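Local structure of AT5g51070/K3K7_27 (Arabidopsis thaliana, 5GKM) at residues A[45-57]-A[142-156]. The protein probably acts as an ATP-hydrolysing chaperone associated with the Clp protease, this chain being its N-terminal domain. Sequence-based numbering, arbitrary orientation.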
loop_
_atom_site.group_PDB
_atom_site.type_symbol
_atom_site.label_atom_id
_atom_site.label_comp_id
_atom_site.label_asym_id
_atom_site.label_seq_id
_atom_site.Cartn_x
_atom_site.Cartn_y
_atom_site.Cartn_z
ATOM N N GLU A 45 8.551 -3.698 -0.043
ATOM C CA GLU A 45 9.451 -3.017 0.846
ATOM C C GLU A 45 9.813 -3.800 2.117
ATOM O O GLU A 45 10.895 -3.682 2.609
ATOM C CB GLU A 45 8.926 -1.613 1.150
ATOM C CG GLU A 45 9.864 -0.696 1.912
ATOM C CD GLU A 45 9.956 -1.027 3.381
ATOM O OE1 GLU A 45 9.002 -1.529 3.942
ATOM O OE2 GLU A 45 10.993 -0.717 3.917
ATOM N N ASP A 46 8.852 -4.547 2.638
ATOM C CA ASP A 46 9.028 -5.106 3.970
ATOM C C ASP A 46 10.117 -6.198 3.944
ATOM O O ASP A 46 10.024 -7.086 3.213
ATOM C CB ASP A 46 7.664 -5.621 4.436
ATOM C CG ASP A 46 7.632 -6.071 5.878
ATOM O OD1 ASP A 46 8.646 -6.144 6.512
ATOM O OD2 ASP A 46 6.557 -6.274 6.323
ATOM N N ARG A 47 11.128 -6.038 4.777
ATOM C CA ARG A 47 12.268 -6.932 4.834
ATOM C C ARG A 47 12.105 -7.964 5.939
ATOM O O ARG A 47 13.016 -8.639 6.239
ATOM C CB ARG A 47 13.585 -6.157 5.016
ATOM C CG ARG A 47 13.951 -5.235 3.857
ATOM C CD ARG A 47 15.240 -4.465 4.038
ATOM N NE ARG A 47 15.388 -3.324 3.158
ATOM C CZ ARG A 47 16.462 -2.562 3.088
ATOM N NH1 ARG A 47 17.500 -2.795 3.849
ATOM N NH2 ARG A 47 16.487 -1.537 2.298
ATOM N N ASP A 48 10.927 -8.072 6.513
ATOM C CA ASP A 48 10.686 -9.039 7.574
ATOM C C ASP A 48 10.906 -10.417 7.001
ATOM O O ASP A 48 10.388 -10.750 6.018
ATOM C CB ASP A 48 9.245 -8.894 8.052
ATOM C CG ASP A 48 8.915 -9.749 9.262
ATOM O OD1 ASP A 48 9.580 -10.764 9.422
ATOM O OD2 ASP A 48 7.994 -9.386 9.994
ATOM N N PRO A 49 11.718 -11.261 7.663
ATOM C CA PRO A 49 12.007 -12.592 7.131
ATOM C C PRO A 49 10.803 -13.491 7.156
ATOM O O PRO A 49 10.749 -14.439 6.439
ATOM C CB PRO A 49 13.158 -13.120 8.016
ATOM C CG PRO A 49 13.107 -12.324 9.208
ATOM C CD PRO A 49 12.514 -10.982 8.846
ATOM N N GLN A 50 9.808 -13.123 7.939
ATOM C CA GLN A 50 8.568 -13.884 8.045
ATOM C C GLN A 50 7.468 -13.386 7.072
ATOM O O GLN A 50 6.361 -13.755 7.164
ATOM C CB GLN A 50 8.057 -13.867 9.479
ATOM C CG GLN A 50 9.076 -14.371 10.480
ATOM C CD GLN A 50 9.522 -15.763 10.117
ATOM O OE1 GLN A 50 8.733 -16.533 9.627
ATOM N NE2 GLN A 50 10.799 -16.074 10.309
ATOM N N GLY A 51 7.879 -12.552 6.129
ATOM C CA GLY A 51 6.978 -12.043 5.119
ATOM C C GLY A 51 6.284 -10.780 5.578
ATOM O O GLY A 51 6.573 -10.300 6.608
ATOM N N PHE A 52 5.387 -10.264 4.745
ATOM C CA PHE A 52 4.775 -8.968 4.982
ATOM C C PHE A 52 3.975 -9.030 6.295
ATOM O O PHE A 52 3.135 -9.822 6.440
ATOM C CB PHE A 52 3.818 -8.690 3.800
ATOM C CG PHE A 52 2.939 -7.461 3.944
ATOM C CD1 PHE A 52 3.475 -6.231 4.074
ATOM C CD2 PHE A 52 1.574 -7.585 3.896
ATOM C CE1 PHE A 52 2.686 -5.116 4.159
ATOM C CE2 PHE A 52 0.772 -6.480 3.979
ATOM C CZ PHE A 52 1.338 -5.250 4.134
ATOM N N LEU A 53 4.371 -8.176 7.201
ATOM C CA LEU A 53 3.767 -8.061 8.523
ATOM C C LEU A 53 3.765 -9.431 9.236
ATOM O O LEU A 53 2.924 -9.716 10.039
ATOM C CB LEU A 53 2.384 -7.423 8.436
ATOM C CG LEU A 53 2.395 -5.942 8.113
ATOM C CD1 LEU A 53 1.003 -5.468 7.811
ATOM C CD2 LEU A 53 2.989 -5.134 9.235
ATOM N N GLY A 54 4.734 -10.247 8.882
ATOM C CA GLY A 54 4.947 -11.532 9.504
ATOM C C GLY A 54 3.999 -12.583 9.034
ATOM O O GLY A 54 3.917 -13.634 9.627
ATOM N N SER A 55 3.273 -12.290 7.982
ATOM C CA SER A 55 2.223 -13.136 7.483
ATOM C C SER A 55 2.574 -14.261 6.521
ATOM O O SER A 55 1.704 -14.998 6.119
ATOM C CB SER A 55 1.221 -12.274 6.747
ATOM O OG SER A 55 1.736 -11.898 5.508
ATOM N N GLY A 56 3.799 -14.319 6.062
ATOM C CA GLY A 56 4.123 -15.272 5.037
ATOM C C GLY A 56 3.744 -14.887 3.612
ATOM O O GLY A 56 3.977 -15.613 2.704
ATOM N N ILE A 57 3.141 -13.725 3.449
ATOM C CA ILE A 57 2.878 -13.205 2.140
ATOM C C ILE A 57 4.155 -12.718 1.510
ATOM O O ILE A 57 4.887 -12.063 2.119
ATOM C CB ILE A 57 1.862 -12.062 2.190
ATOM C CG1 ILE A 57 0.487 -12.608 2.496
ATOM C CG2 ILE A 57 1.764 -11.323 0.864
ATOM C CD1 ILE A 57 -0.519 -11.552 2.842
ATOM N N LEU A 142 -5.266 -14.277 -1.386
ATOM C CA LEU A 142 -4.113 -14.880 -0.732
ATOM C C LEU A 142 -4.458 -15.683 0.528
ATOM O O LEU A 142 -3.607 -16.255 1.077
ATOM C CB LEU A 142 -3.043 -13.837 -0.407
ATOM C CG LEU A 142 -2.523 -13.034 -1.584
ATOM C CD1 LEU A 142 -1.666 -11.851 -1.190
ATOM C CD2 LEU A 142 -1.739 -13.936 -2.495
ATOM N N GLY A 143 -5.708 -15.700 0.938
ATOM C CA GLY A 143 -6.063 -16.420 2.142
ATOM C C GLY A 143 -5.644 -15.793 3.457
ATOM O O GLY A 143 -5.499 -16.453 4.449
ATOM N N ALA A 144 -5.499 -14.478 3.447
ATOM C CA ALA A 144 -4.971 -13.755 4.588
ATOM C C ALA A 144 -6.094 -13.032 5.300
ATOM O O ALA A 144 -7.094 -12.762 4.736
ATOM C CB ALA A 144 -3.907 -12.771 4.151
ATOM N N ASN A 145 -5.878 -12.720 6.558
ATOM C CA ASN A 145 -6.890 -12.010 7.332
ATOM C C ASN A 145 -6.457 -10.588 7.580
ATOM O O ASN A 145 -5.575 -10.372 8.280
ATOM C CB ASN A 145 -7.041 -12.736 8.665
ATOM C CG ASN A 145 -8.116 -12.154 9.570
ATOM O OD1 ASN A 145 -8.311 -10.992 9.683
ATOM N ND2 ASN A 145 -8.775 -13.032 10.253
ATOM N N MET A 146 -7.179 -9.663 6.973
ATOM C CA MET A 146 -6.799 -8.300 6.951
ATOM C C MET A 146 -6.735 -7.681 8.347
ATOM O O MET A 146 -5.884 -6.940 8.620
ATOM C CB MET A 146 -7.745 -7.501 6.086
ATOM C CG MET A 146 -7.334 -6.067 5.978
ATOM S SD MET A 146 -8.062 -5.305 4.512
ATOM C CE MET A 146 -9.639 -4.961 5.168
ATOM N N ASN A 147 -7.670 -8.004 9.189
ATOM C CA ASN A 147 -7.652 -7.445 10.532
ATOM C C ASN A 147 -6.465 -7.885 11.379
ATOM O O ASN A 147 -5.954 -7.132 12.144
ATOM C CB ASN A 147 -8.993 -7.635 11.197
ATOM C CG ASN A 147 -10.117 -6.905 10.455
ATOM O OD1 ASN A 147 -9.916 -5.870 9.851
ATOM N ND2 ASN A 147 -11.248 -7.467 10.477
ATOM N N LEU A 148 -6.048 -9.127 11.190
ATOM C CA LEU A 148 -4.828 -9.613 11.810
ATOM C C LEU A 148 -3.582 -8.884 11.312
ATOM O O LEU A 148 -2.694 -8.662 12.033
ATOM C CB LEU A 148 -4.628 -11.119 11.644
ATOM C CG LEU A 148 -5.463 -12.022 12.536
ATOM C CD1 LEU A 148 -5.272 -13.486 12.175
ATOM C CD2 LEU A 148 -5.082 -11.777 13.976
ATOM N N LEU A 149 -3.560 -8.587 10.035
ATOM C CA LEU A 149 -2.476 -7.770 9.513
ATOM C C LEU A 149 -2.462 -6.348 10.071
ATOM O O LEU A 149 -1.446 -5.852 10.364
ATOM C CB LEU A 149 -2.471 -7.730 7.980
ATOM C CG LEU A 149 -2.287 -9.011 7.216
ATOM C CD1 LEU A 149 -2.249 -8.753 5.735
ATOM C CD2 LEU A 149 -0.974 -9.603 7.552
ATOM N N THR A 150 -3.630 -5.745 10.213
ATOM C CA THR A 150 -3.681 -4.428 10.813
ATOM C C THR A 150 -3.147 -4.451 12.249
ATOM O O THR A 150 -2.423 -3.617 12.664
ATOM C CB THR A 150 -5.120 -3.900 10.855
ATOM O OG1 THR A 150 -5.698 -3.972 9.573
ATOM C CG2 THR A 150 -5.193 -2.449 11.400
ATOM N N ALA A 151 -3.525 -5.488 12.964
ATOM C CA ALA A 151 -3.042 -5.658 14.309
ATOM C C ALA A 151 -1.565 -5.842 14.367
ATOM O O ALA A 151 -0.938 -5.264 15.181
ATOM C CB ALA A 151 -3.750 -6.799 15.020
ATOM N N ALA A 152 -1.032 -6.628 13.443
ATOM C CA ALA A 152 0.376 -6.820 13.389
ATOM C C ALA A 152 1.118 -5.502 13.123
ATOM O O ALA A 152 2.163 -5.315 13.604
ATOM C CB ALA A 152 0.756 -7.859 12.339
ATOM N N ALA A 153 0.553 -4.645 12.294
ATOM C CA ALA A 153 1.184 -3.390 12.040
ATOM C C ALA A 153 1.209 -2.526 13.291
ATOM O O ALA A 153 2.148 -1.895 13.572
ATOM C CB ALA A 153 0.481 -2.647 10.905
ATOM N N LEU A 154 0.100 -2.524 13.997
ATOM C CA LEU A 154 0.027 -1.769 15.226
ATOM C C LEU A 154 1.035 -2.297 16.254
ATOM O O LEU A 154 1.614 -1.543 16.974
ATOM C CB LEU A 154 -1.387 -1.777 15.780
ATOM C CG LEU A 154 -2.408 -0.964 15.002
ATOM C CD1 LEU A 154 -3.807 -1.273 15.396
ATOM C CD2 LEU A 154 -2.204 0.539 14.981
ATOM N N THR A 155 1.207 -3.601 16.290
ATOM C CA THR A 155 2.170 -4.221 17.165
ATOM C C THR A 155 3.592 -3.790 16.854
ATOM O O THR A 155 4.338 -3.442 17.742
ATOM C CB THR A 155 2.006 -5.744 17.202
ATOM O OG1 THR A 155 0.710 -6.060 17.682
ATOM C CG2 THR A 155 3.020 -6.369 18.054
ATOM N N ARG A 156 3.921 -3.701 15.591
ATOM C CA ARG A 156 5.213 -3.211 15.216
ATOM C C ARG A 156 5.480 -1.791 15.675
ATOM O O ARG A 156 6.540 -1.461 16.098
ATOM C CB ARG A 156 5.379 -3.252 13.705
ATOM C CG ARG A 156 5.888 -4.547 13.180
ATOM C CD ARG A 156 6.272 -4.356 11.756
ATOM N NE ARG A 156 6.530 -5.561 11.051
ATOM C CZ ARG A 156 6.793 -5.637 9.756
ATOM N NH1 ARG A 156 6.838 -4.550 9.007
ATOM N NH2 ARG A 156 6.987 -6.786 9.222
#
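Arg156 reaches from helix 146-158 into the loop that follows helix 35-45, where its NH2 joins two carboxylates in a salt-bridge network. NH2 lies 3.0 Å from Asp46 OD2, on the syn lone pair, and 2.9 Å from Asp48 OD2, on the anti one. With CG anti to the backbone N (chi1 -172°), Asp46 directs its carboxylate at the guanidinium, the two planes nearly perpendicular at 87°. Leu53 CD2 sits over the centre of one guanidinium face, 3.8 Å above the plane, so the charged group rests on an apolar branch. The same leucine slants across Leu149: CD2 packs 3.9 Å from Ala153 CB, and CD1 comes within 3.6 Å of Leu149 O. Leu149 splits its branches, CD2 meeting Ser55 CB at 3.5 Å and CD1 approaching Phe52 and Ile57. Ile57 closes the far end, CD1 against Ala144 CB and CG2 against Leu142 CD1.

Behind this shell, Asp46 OD2 also accepts a nearly straight bond (173°) from Leu53 N, while the OD1 atoms of Asp46 and Asp48 each close an Asx turn. Ser55 OG donates to Phe52 O and closes an ST turn by accepting from Ile57 N. Glu121 forms a salt bridge with Arg156 NH1. The contact thus ties the loop between helices 35-45 and 59-71 to the last helix of this all-helical Clp N-domain and to the linker entering it from helix 134-142; three acids, Asp46 and Asp48 oriented by backbone N-H groups, probably stabilise the guanidinium charge.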